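Local coordinates for protein beta-glucuronidase (Dictyoglomus thermophilum, PDB 6XXW) that probably hydrolyses beta-D-glucuronides, as a family 2 glycoside hydrolase with a TIM-barrel domain, at residues I360-A365 against M410-N415; R442-V447 against Y460-C465; H341-E346 against R396-R401; H390-M395 against F428-E433. All blocks are in the same frame, centred on the assembly; numbering follows the deposited sequence.

How the interactions relate
All four interactions belong to one TIM barrel. Interactions 1 and 2 pair successive parallel strands, and they are continuous: Trp411 O lies 2.8 Å from Thr445 N, a probable hydrogen bond, with centres about 9 Å apart. Interactions 3 and 4 share helix 385-402, outside those strands. Interaction 3 meets interaction 1 through His341 ND1, 2.9 Å from Glu362 OE2, and through the Arg401–Glu361 salt bridge. Interaction 4 reaches interaction 1 where His391 and Phe428 pack on Ala365 and Ala414. Asn415 ND2 of interaction 1 hydrogen-bonds a Tris molecule, probably from the crystallisation liquor, which may mark a pocket. Interactions 2 and 3, with centres about 17 Å apart, do not touch.

Interaction 1 of 4, residues I360-A365 against M410-N415; sequences IEEAPA and MWSVAN
Met410 lies alongside Ile360, both side chains pointing the same way, and its methyl CE packs 3.7 Å from Ile360 CD1. At Trp411 the ring offers its edge to Glu361: OE1 comes within 3.7 Å of CZ3, and the carboxylate and ring planes are only 7° apart. The indole NE1 is held separately by Asp439. Ser412 is gripped at three points. Its N donates to Glu361 O (2.9 Å) and its O accepts from Ala363 N (3.0 Å), which sets the parallel register. With OG anti to the backbone N (chi1 175°), the hydroxyl donates to Glu362 OE1 at 2.7 Å, meeting the anti side of that oxygen 27° out of the carboxylate plane. Val413 contributes its carbonyl, against which Ala365 CB rests. Ala414 CB sits 3.8 Å from Ala365 CB. Asn415 N donates to Ala365 O at 3.2 Å from above the carbonyl plane, and a water joins the same oxygen to Asn415 O. Arg338 and His341 also bind the Glu362 carboxylate. An alanine in place of Glu362 would probably leave the Ser412 hydroxyl and the Arg338 charge without this mate. Asn415 OD1 also bonds Arg338, which thereby bridges Glu362 and Asn415, while Asn415 ND2 bonds a Tris molecule. Such a buried charged cluster at the C-terminal end of two barrel strands is consistent with the active-site end of a TIM barrel.

Interaction 2 of 4, residues R442-V447 against Y460-C465; sequences RPITIV and YVDVIC
Strands 444-447 and 463-465, adjacent in the TIM barrel, run parallel, their directions 19° apart and their axes 5.6 Å from each other at closest approach, yet few direct backbone bonds join them. A water fills in at one point, donating to Ile446 O at 2.7 Å and accepting from Cys465 N at 3.1 Å. The Ile446 N is buried here with no partner in the model. Side chains supply much of the rest. Asp462 takes both polar groups of Ile444: its OD2 receives Ile444 N at 2.9 Å on the anti lone pair, while its own N donates to Ile444 O at 2.8 Å. With CG beside the residue's own N (chi1 -64°), OD2 and the backbone N face the same neighbour. A leucine at Asp462 would probably leave the Ile444 N-H without its carboxylate acceptor. Farther along, Thr445 OG1 donates to Val463 O at 2.6 Å, arriving 41° above the carbonyl plane and standing in for a backbone donor. Val461 CG1 meets Ile446 CG2 at 3.8 Å, the two side chains crossing at about a right angle, and Val447 CG2 packs 3.7 Å from Cys465 CB. Thr445, Val447 and Cys465 share one face of the sheet, where Ser412 and Ser504 of the flanking barrel strands 408-415 and 501-505 join them. Ile444, Ile446 and Val461 pack instead on helix 422-438, through Thr435, Phe428 and Ile432.

Interaction 3 of 4, residues H341-E346 against R396-R401; sequences HYPYSE and RELIAR
The loop through Pro343 and Tyr344, with Glu346 opening the helix that follows, passes beside one turn of helix 385-402, with CA atoms 7.3 Å apart for Pro343 and Leu398 and 8.1 Å apart for Glu346 and Arg401. At these separations side chains bridge the gap. Leu398 CD1 presses on the proline ring, 3.6 Å from Pro343 CG, the two groups meeting at a slant. One turn on, Arg401 reaches back to the loop: its chain leaves the helix extended, then bends at chi3 (71°) to bring the guanidinium edge to the Tyr344 carbonyl. There NH2 donates to Tyr344 O at 2.7 Å, 19° out of the guanidinium plane, and NH1 adds a weak bond to the same oxygen at 2.9 Å. Both amino groups thus converge on one carbonyl, which limits rotation about the end of the arginine. Glu346 comes over a face. Its CG lies 3.4 Å from Arg401 CD, and its carboxylate plane is only 8° from that of the guanidinium. The OE1 to NH1 salt bridge is long, 3.9 Å, and purely a matter of charge, since the oxygen stands well out of the guanidinium plane. Glu361 is a second acidic partner of Arg401. The Tyr344 carbonyl bonded by the arginine directly precedes Ser345, the N-cap of helix 346-355. The contact joins the loop after strand 336-338 to the helix between strands 358-362 and 408-415, while Leu398 also packs on Trp411 and Pro343 on Glu361.

Interaction 4 of 4, residues H390-M395 against F428-E433; sequences HHLEIM and FRRVIE
The imidazole of His391 is overlapped on one face by both methyl groups of Val431, which comes at it at about a right angle. CG2 makes the clearer CH-pi contact, 3.9 Å from the ring centroid and 17° off the normal, while CG1 lies over the same imidazole, 3.8 Å from NE2. The ring reaches this position because CG is anti to the backbone N (chi1 -159°), which swings it into the space between the helices. Its orientation is fixed by polar partners as well: ND1 bonds the hydroxyl of Tyr427, and NE2 makes a weak bond to Val413 O. Phe428 adds a glancing touch, its CE1 standing 4.1 Å from His391 CE1. Leu392 packs on the second helix as well. Its CD2 settles 3.7 Å from the carbonyl O of Arg430, close to the backbone of that helix. Its other methyl, CD1, lies at the guanidinium edge, 4.1 Å from Arg430 NH2, so an exposed arginine borders the buried leucine on the outer side. Met395 closes the row one turn later, with CG 4.4 Å from Val431 CG1. No polar bond joins the two segments; the packing centres on Val431. The short helical segments run nearly parallel, 9.9 Å apart at closest approach. They belong to helices 385-402 and 422-438, which flank strand 408-415 in the chain as successive outer helices of the barrel, and Phe428 and Val431 continue inward onto Val413 of that strand, as His391 does onto Ala365.

Interaction 1 of 4, residues I360-A365 against M410-N415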
# COMPACT_ATOMS: atom_id res chain seq x y z
N ILE A 360 3.10 5.80 33.24
CA ILE A 360 1.91 6.43 33.82
C ILE A 360 0.79 5.42 33.65
O ILE A 360 0.35 5.17 32.53
CB ILE A 360 1.56 7.76 33.12
CG1 ILE A 360 2.74 8.74 33.15
CG2 ILE A 360 0.32 8.39 33.76
CD1 ILE A 360 2.60 9.92 32.19
N GLU A 361 0.32 4.83 34.74
CA GLU A 361 -0.72 3.82 34.61
C GLU A 361 -2.08 4.42 34.88
O GLU A 361 -2.27 5.16 35.85
CB GLU A 361 -0.48 2.61 35.52
CG GLU A 361 -1.50 1.52 35.25
CD GLU A 361 -1.03 0.17 35.69
OE1 GLU A 361 -0.39 0.10 36.76
OE2 GLU A 361 -1.30 -0.81 34.96
N GLU A 362 -3.03 4.12 34.00
CA GLU A 362 -4.30 4.83 33.90
C GLU A 362 -5.47 3.89 34.18
O GLU A 362 -5.52 2.76 33.69
CB GLU A 362 -4.43 5.45 32.51
CG GLU A 362 -5.67 6.27 32.29
CD GLU A 362 -5.53 7.13 31.07
OE1 GLU A 362 -4.79 8.15 31.14
OE2 GLU A 362 -6.13 6.77 30.03
N ALA A 363 -6.42 4.39 34.97
CA ALA A 363 -7.68 3.71 35.21
C ALA A 363 -8.57 3.77 33.96
O ALA A 363 -8.46 4.69 33.15
CB ALA A 363 -8.41 4.36 36.39
N PRO A 364 -9.50 2.81 33.82
CA PRO A 364 -10.28 2.72 32.58
C PRO A 364 -11.43 3.72 32.45
O PRO A 364 -12.43 3.41 31.80
CB PRO A 364 -10.84 1.28 32.62
CG PRO A 364 -10.36 0.68 33.88
CD PRO A 364 -9.85 1.74 34.77
N ALA A 365 -11.29 4.91 33.05
CA ALA A 365 -12.33 5.94 32.99
C ALA A 365 -12.16 6.77 31.71
O ALA A 365 -11.83 7.96 31.71
CB ALA A 365 -12.28 6.82 34.24
N MET A 410 3.32 7.29 38.24
CA MET A 410 2.20 8.23 38.29
C MET A 410 0.93 7.47 37.98
O MET A 410 0.93 6.56 37.15
CB MET A 410 2.38 9.39 37.28
CG MET A 410 1.26 10.43 37.33
SD MET A 410 1.76 12.12 36.93
CE MET A 410 2.35 11.95 35.22
N TRP A 411 -0.16 7.87 38.63
CA TRP A 411 -1.48 7.34 38.33
C TRP A 411 -2.29 8.36 37.55
O TRP A 411 -2.33 9.55 37.91
CB TRP A 411 -2.25 6.99 39.62
CG TRP A 411 -1.52 6.07 40.58
CD1 TRP A 411 -1.03 6.41 41.81
CD2 TRP A 411 -1.24 4.67 40.41
NE1 TRP A 411 -0.45 5.31 42.41
CE2 TRP A 411 -0.57 4.23 41.57
CE3 TRP A 411 -1.49 3.75 39.38
CZ2 TRP A 411 -0.12 2.91 41.73
CZ3 TRP A 411 -1.04 2.41 39.55
CH2 TRP A 411 -0.37 2.02 40.72
N SER A 412 -2.98 7.90 36.50
CA SER A 412 -3.93 8.73 35.76
C SER A 412 -5.34 8.27 36.08
O SER A 412 -5.66 7.09 35.92
CB SER A 412 -3.68 8.66 34.25
OG SER A 412 -4.70 9.39 33.57
N VAL A 413 -6.18 9.18 36.57
CA VAL A 413 -7.51 8.76 37.01
C VAL A 413 -8.53 8.70 35.87
O VAL A 413 -9.58 8.05 36.04
CB VAL A 413 -8.05 9.64 38.16
CG1 VAL A 413 -7.13 9.56 39.39
CG2 VAL A 413 -8.25 11.07 37.71
N ALA A 414 -8.27 9.34 34.73
CA ALA A 414 -9.23 9.35 33.63
C ALA A 414 -8.57 9.91 32.37
O ALA A 414 -7.51 10.54 32.42
CB ALA A 414 -10.48 10.17 33.96
N ASN A 415 -9.23 9.70 31.23
CA ASN A 415 -8.80 10.24 29.95
C ASN A 415 -9.97 10.93 29.27
O ASN A 415 -10.95 10.28 28.91
CB ASN A 415 -8.25 9.15 29.03
CG ASN A 415 -7.79 9.70 27.69
OD1 ASN A 415 -6.66 10.19 27.56
ND2 ASN A 415 -8.66 9.63 26.68
O HOH W 1 -13.30 9.77 30.17

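Interaction 2 of 4, residues R442-V447 against Y460-C465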
# COMPACT_ATOMS: atom_id res chain seq x y z
N ARG A 442 3.18 8.31 44.93
CA ARG A 442 3.27 8.65 43.52
C ARG A 442 2.34 9.80 43.18
O ARG A 442 1.22 9.87 43.70
CB ARG A 442 2.91 7.45 42.62
CG ARG A 442 3.78 6.21 42.80
CD ARG A 442 3.19 5.06 42.02
NE ARG A 442 4.12 3.94 41.92
CZ ARG A 442 4.23 2.98 42.82
NH1 ARG A 442 3.46 3.01 43.91
NH2 ARG A 442 5.12 1.99 42.63
N PRO A 443 2.76 10.70 42.29
CA PRO A 443 1.87 11.78 41.87
C PRO A 443 0.67 11.26 41.11
O PRO A 443 0.63 10.11 40.65
CB PRO A 443 2.76 12.65 40.97
CG PRO A 443 3.83 11.73 40.50
CD PRO A 443 4.08 10.78 41.64
N ILE A 444 -0.32 12.14 40.97
CA ILE A 444 -1.59 11.84 40.33
C ILE A 444 -1.84 12.85 39.22
O ILE A 444 -1.54 14.04 39.38
CB ILE A 444 -2.74 11.88 41.35
CG1 ILE A 444 -2.52 10.82 42.43
CG2 ILE A 444 -4.09 11.71 40.64
CD1 ILE A 444 -3.42 11.00 43.62
N THR A 445 -2.39 12.38 38.09
CA THR A 445 -2.79 13.26 37.00
C THR A 445 -4.18 12.86 36.51
O THR A 445 -4.78 11.87 36.96
CB THR A 445 -1.78 13.23 35.82
OG1 THR A 445 -2.10 14.23 34.84
CG2 THR A 445 -1.79 11.88 35.15
N ILE A 446 -4.70 13.66 35.58
CA ILE A 446 -5.87 13.32 34.78
C ILE A 446 -5.61 13.87 33.39
O ILE A 446 -5.05 14.96 33.24
CB ILE A 446 -7.18 13.89 35.37
CG1 ILE A 446 -8.38 13.43 34.52
CG2 ILE A 446 -7.17 15.44 35.44
CD1 ILE A 446 -9.73 13.65 35.18
N VAL A 447 -5.98 13.11 32.36
CA VAL A 447 -5.63 13.48 30.99
C VAL A 447 -6.81 14.20 30.37
O VAL A 447 -7.93 13.67 30.32
CB VAL A 447 -5.20 12.26 30.16
CG1 VAL A 447 -4.89 12.69 28.72
CG2 VAL A 447 -3.96 11.60 30.78
N TYR A 460 -7.00 19.92 40.88
CA TYR A 460 -6.83 18.97 41.98
C TYR A 460 -5.71 17.95 41.77
O TYR A 460 -5.46 17.16 42.69
CB TYR A 460 -8.14 18.22 42.23
CG TYR A 460 -9.31 19.11 42.65
CD1 TYR A 460 -9.34 19.71 43.90
CD2 TYR A 460 -10.36 19.36 41.78
CE1 TYR A 460 -10.40 20.52 44.29
CE2 TYR A 460 -11.44 20.16 42.16
CZ TYR A 460 -11.44 20.74 43.42
OH TYR A 460 -12.50 21.54 43.81
N VAL A 461 -5.03 17.92 40.62
CA VAL A 461 -3.99 16.91 40.40
C VAL A 461 -2.59 17.50 40.56
O VAL A 461 -2.42 18.70 40.78
CB VAL A 461 -4.15 16.25 39.02
CG1 VAL A 461 -5.54 15.59 38.91
CG2 VAL A 461 -3.96 17.26 37.91
N ASP A 462 -1.56 16.64 40.47
CA ASP A 462 -0.17 17.06 40.65
C ASP A 462 0.49 17.52 39.35
O ASP A 462 1.34 18.42 39.38
CB ASP A 462 0.67 15.92 41.23
CG ASP A 462 0.22 15.52 42.62
OD1 ASP A 462 0.10 16.42 43.49
OD2 ASP A 462 -0.01 14.32 42.84
N VAL A 463 0.13 16.90 38.24
CA VAL A 463 0.73 17.18 36.94
C VAL A 463 -0.41 17.28 35.94
O VAL A 463 -1.35 16.49 35.99
CB VAL A 463 1.73 16.07 36.52
CG1 VAL A 463 2.25 16.30 35.08
CG2 VAL A 463 2.88 15.99 37.50
N ILE A 464 -0.32 18.26 35.03
CA ILE A 464 -1.33 18.46 34.00
C ILE A 464 -0.95 17.66 32.77
O ILE A 464 0.18 17.77 32.27
CB ILE A 464 -1.49 19.95 33.64
CG1 ILE A 464 -1.84 20.77 34.89
CG2 ILE A 464 -2.51 20.14 32.51
CD1 ILE A 464 -3.30 20.96 35.14
N CYS A 465 -1.90 16.88 32.25
CA CYS A 465 -1.73 16.16 30.99
C CYS A 465 -2.80 16.66 30.02
O CYS A 465 -3.99 16.52 30.28
CB CYS A 465 -1.85 14.65 31.20
SG CYS A 465 -0.45 13.86 32.04
O HOH W 2 -4.45 17.44 33.97

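Interaction 3 of 4, residues H341-E346 against R396-R401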
# COMPACT_ATOMS: atom_id res chain seq x y z
N HIS A 341 -5.95 2.98 27.67
CA HIS A 341 -6.64 3.80 28.68
C HIS A 341 -7.19 2.88 29.76
O HIS A 341 -8.38 2.88 30.03
CB HIS A 341 -7.80 4.59 28.07
CG HIS A 341 -7.40 5.52 26.96
ND1 HIS A 341 -6.60 6.63 27.17
CD2 HIS A 341 -7.69 5.51 25.64
CE1 HIS A 341 -6.42 7.26 26.03
NE2 HIS A 341 -7.07 6.60 25.08
N TYR A 342 -6.33 2.07 30.37
CA TYR A 342 -6.76 1.02 31.28
C TYR A 342 -5.49 0.39 31.83
O TYR A 342 -4.42 0.55 31.23
CB TYR A 342 -7.64 -0.02 30.57
CG TYR A 342 -7.19 -0.30 29.15
CD1 TYR A 342 -6.11 -1.15 28.90
CD2 TYR A 342 -7.82 0.31 28.06
CE1 TYR A 342 -5.67 -1.39 27.59
CE2 TYR A 342 -7.37 0.08 26.75
CZ TYR A 342 -6.31 -0.76 26.53
OH TYR A 342 -5.90 -0.98 25.24
N PRO A 343 -5.56 -0.31 32.96
CA PRO A 343 -4.36 -1.01 33.43
C PRO A 343 -3.95 -2.07 32.41
O PRO A 343 -4.80 -2.73 31.80
CB PRO A 343 -4.82 -1.64 34.76
CG PRO A 343 -5.98 -0.75 35.20
CD PRO A 343 -6.67 -0.39 33.93
N TYR A 344 -2.65 -2.19 32.21
CA TYR A 344 -2.15 -3.22 31.31
C TYR A 344 -1.88 -4.50 32.10
O TYR A 344 -2.04 -4.57 33.33
CB TYR A 344 -0.89 -2.74 30.57
CG TYR A 344 -1.13 -1.69 29.50
CD1 TYR A 344 -2.41 -1.21 29.22
CD2 TYR A 344 -0.06 -1.17 28.77
CE1 TYR A 344 -2.62 -0.22 28.22
CE2 TYR A 344 -0.25 -0.20 27.79
CZ TYR A 344 -1.53 0.27 27.52
OH TYR A 344 -1.68 1.25 26.55
N SER A 345 -1.48 -5.54 31.38
CA SER A 345 -1.09 -6.78 32.04
C SER A 345 0.10 -6.54 32.95
O SER A 345 0.97 -5.70 32.67
CB SER A 345 -0.73 -7.83 30.99
OG SER A 345 0.44 -7.43 30.29
N GLU A 346 0.14 -7.29 34.06
CA GLU A 346 1.28 -7.25 34.97
C GLU A 346 2.58 -7.54 34.23
O GLU A 346 3.63 -6.96 34.53
CB GLU A 346 1.08 -8.24 36.12
CG GLU A 346 -0.27 -8.09 36.83
CD GLU A 346 -1.30 -9.16 36.46
OE1 GLU A 346 -1.69 -9.26 35.27
OE2 GLU A 346 -1.74 -9.88 37.39
N ARG A 396 -8.56 0.95 44.06
CA ARG A 396 -8.05 0.08 45.11
C ARG A 396 -7.43 -1.18 44.52
O ARG A 396 -6.33 -1.58 44.93
CB ARG A 396 -9.16 -0.27 46.10
CG ARG A 396 -9.75 0.95 46.78
CD ARG A 396 -10.95 0.61 47.68
NE ARG A 396 -11.71 1.80 48.08
CZ ARG A 396 -13.03 1.93 47.93
NH1 ARG A 396 -13.73 0.96 47.38
NH2 ARG A 396 -13.64 3.04 48.33
N GLU A 397 -8.10 -1.81 43.54
CA GLU A 397 -7.56 -3.02 42.93
C GLU A 397 -6.27 -2.74 42.16
O GLU A 397 -5.35 -3.57 42.13
CB GLU A 397 -8.58 -3.63 41.96
CG GLU A 397 -9.86 -4.18 42.59
CD GLU A 397 -10.80 -4.80 41.56
OE1 GLU A 397 -10.32 -5.41 40.57
OE2 GLU A 397 -12.03 -4.70 41.74
N LEU A 398 -6.21 -1.58 41.52
CA LEU A 398 -5.07 -1.25 40.67
C LEU A 398 -3.83 -0.97 41.50
O LEU A 398 -2.75 -1.50 41.23
CB LEU A 398 -5.43 -0.05 39.79
CG LEU A 398 -4.32 0.61 38.99
CD1 LEU A 398 -3.70 -0.37 38.00
CD2 LEU A 398 -4.87 1.84 38.26
N ILE A 399 -3.97 -0.15 42.54
CA ILE A 399 -2.84 0.12 43.41
C ILE A 399 -2.41 -1.14 44.15
O ILE A 399 -1.21 -1.39 44.32
CB ILE A 399 -3.19 1.29 44.35
CG1 ILE A 399 -3.37 2.57 43.52
CG2 ILE A 399 -2.13 1.46 45.44
CD1 ILE A 399 -3.89 3.76 44.29
N ALA A 400 -3.37 -1.96 44.59
CA ALA A 400 -2.99 -3.21 45.26
C ALA A 400 -2.18 -4.11 44.33
O ALA A 400 -1.26 -4.81 44.77
CB ALA A 400 -4.24 -3.94 45.77
N ARG A 401 -2.51 -4.11 43.04
CA ARG A 401 -1.77 -4.97 42.12
C ARG A 401 -0.37 -4.43 41.85
O ARG A 401 0.59 -5.20 41.84
CB ARG A 401 -2.53 -5.14 40.81
CG ARG A 401 -2.00 -6.30 39.96
CD ARG A 401 -2.56 -6.24 38.55
NE ARG A 401 -2.00 -5.12 37.78
CZ ARG A 401 -2.27 -4.88 36.50
NH1 ARG A 401 -3.09 -5.68 35.82
NH2 ARG A 401 -1.72 -3.83 35.90

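Interaction 4 of 4, residues H390-M395 against F428-E433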
# COMPACT_ATOMS: atom_id res chain seq x y z
N HIS A 390 -17.70 2.02 41.52
CA HIS A 390 -16.85 1.12 40.73
C HIS A 390 -15.47 1.73 40.51
O HIS A 390 -14.45 1.04 40.64
CB HIS A 390 -17.51 0.80 39.39
CG HIS A 390 -16.70 -0.09 38.50
ND1 HIS A 390 -16.39 -1.39 38.84
CD2 HIS A 390 -16.14 0.12 37.28
CE1 HIS A 390 -15.67 -1.94 37.88
NE2 HIS A 390 -15.51 -1.04 36.92
N HIS A 391 -15.42 3.02 40.17
CA HIS A 391 -14.14 3.69 39.95
C HIS A 391 -13.26 3.61 41.19
O HIS A 391 -12.05 3.33 41.10
CB HIS A 391 -14.41 5.13 39.54
CG HIS A 391 -13.28 5.81 38.81
ND1 HIS A 391 -13.49 6.90 38.00
CD2 HIS A 391 -11.95 5.57 38.80
CE1 HIS A 391 -12.33 7.31 37.51
NE2 HIS A 391 -11.38 6.51 37.97
N LEU A 392 -13.84 3.84 42.37
CA LEU A 392 -13.07 3.77 43.61
C LEU A 392 -12.57 2.35 43.88
O LEU A 392 -11.43 2.16 44.33
CB LEU A 392 -13.91 4.26 44.79
CG LEU A 392 -14.36 5.72 44.73
CD1 LEU A 392 -15.45 6.01 45.78
CD2 LEU A 392 -13.18 6.69 44.87
N GLU A 393 -13.41 1.35 43.63
CA GLU A 393 -12.95 -0.03 43.78
C GLU A 393 -11.83 -0.34 42.79
O GLU A 393 -10.88 -1.06 43.11
CB GLU A 393 -14.11 -1.00 43.62
CG GLU A 393 -15.21 -0.77 44.67
CD GLU A 393 -16.31 -1.83 44.66
OE1 GLU A 393 -17.14 -1.82 43.72
OE2 GLU A 393 -16.35 -2.65 45.60
N ILE A 394 -11.93 0.21 41.57
CA ILE A 394 -10.89 -0.00 40.57
C ILE A 394 -9.55 0.55 41.05
O ILE A 394 -8.51 -0.11 40.94
CB ILE A 394 -11.30 0.63 39.23
CG1 ILE A 394 -12.38 -0.21 38.54
CG2 ILE A 394 -10.07 0.84 38.32
CD1 ILE A 394 -12.04 -1.66 38.42
N MET A 395 -9.55 1.79 41.56
CA MET A 395 -8.31 2.36 42.07
C MET A 395 -7.71 1.51 43.18
O MET A 395 -6.49 1.34 43.26
CB MET A 395 -8.53 3.80 42.58
CG MET A 395 -9.13 4.78 41.58
SD MET A 395 -8.28 4.78 39.97
CE MET A 395 -6.60 5.17 40.44
N PHE A 428 -14.67 13.66 40.61
CA PHE A 428 -13.23 13.42 40.55
C PHE A 428 -12.52 13.84 41.83
O PHE A 428 -11.49 13.25 42.17
CB PHE A 428 -12.65 14.13 39.32
CG PHE A 428 -12.79 13.31 38.06
CD1 PHE A 428 -12.10 12.11 37.93
CD2 PHE A 428 -13.64 13.72 37.04
CE1 PHE A 428 -12.23 11.33 36.78
CE2 PHE A 428 -13.79 12.95 35.89
CZ PHE A 428 -13.08 11.75 35.76
N ARG A 429 -13.04 14.83 42.55
CA ARG A 429 -12.50 15.10 43.89
C ARG A 429 -12.46 13.82 44.72
O ARG A 429 -11.46 13.53 45.39
CB ARG A 429 -13.34 16.17 44.59
CG ARG A 429 -12.92 17.60 44.26
CD ARG A 429 -13.99 18.61 44.69
NE ARG A 429 -14.21 18.55 46.13
CZ ARG A 429 -13.80 19.48 46.99
NH1 ARG A 429 -13.15 20.55 46.56
NH2 ARG A 429 -14.04 19.33 48.29
N ARG A 430 -13.54 13.03 44.68
CA ARG A 430 -13.57 11.80 45.47
C ARG A 430 -12.60 10.76 44.92
O ARG A 430 -11.94 10.05 45.70
CB ARG A 430 -14.99 11.23 45.50
CG ARG A 430 -16.02 12.16 46.14
CD ARG A 430 -17.12 11.37 46.85
NE ARG A 430 -16.63 10.09 47.37
CZ ARG A 430 -15.92 9.95 48.48
NH1 ARG A 430 -15.61 11.01 49.22
NH2 ARG A 430 -15.52 8.74 48.87
N VAL A 431 -12.52 10.62 43.60
CA VAL A 431 -11.58 9.67 43.00
C VAL A 431 -10.16 10.05 43.37
O VAL A 431 -9.36 9.21 43.81
CB VAL A 431 -11.76 9.61 41.47
CG1 VAL A 431 -10.65 8.80 40.85
CG2 VAL A 431 -13.11 9.02 41.12
N ILE A 432 -9.83 11.33 43.19
CA ILE A 432 -8.47 11.78 43.45
C ILE A 432 -8.12 11.64 44.92
O ILE A 432 -7.02 11.20 45.28
CB ILE A 432 -8.30 13.23 42.96
CG1 ILE A 432 -8.39 13.26 41.43
CG2 ILE A 432 -7.00 13.83 43.49
CD1 ILE A 432 -8.55 14.67 40.81
N GLU A 433 -9.06 11.99 45.80
CA GLU A 433 -8.80 11.88 47.24
C GLU A 433 -8.53 10.43 47.64
O GLU A 433 -7.63 10.16 48.45
CB GLU A 433 -9.98 12.44 48.02
CG GLU A 433 -9.75 12.47 49.52
CD GLU A 433 -10.81 13.30 50.23
OE1 GLU A 433 -11.04 14.46 49.81
OE2 GLU A 433 -11.40 12.80 51.21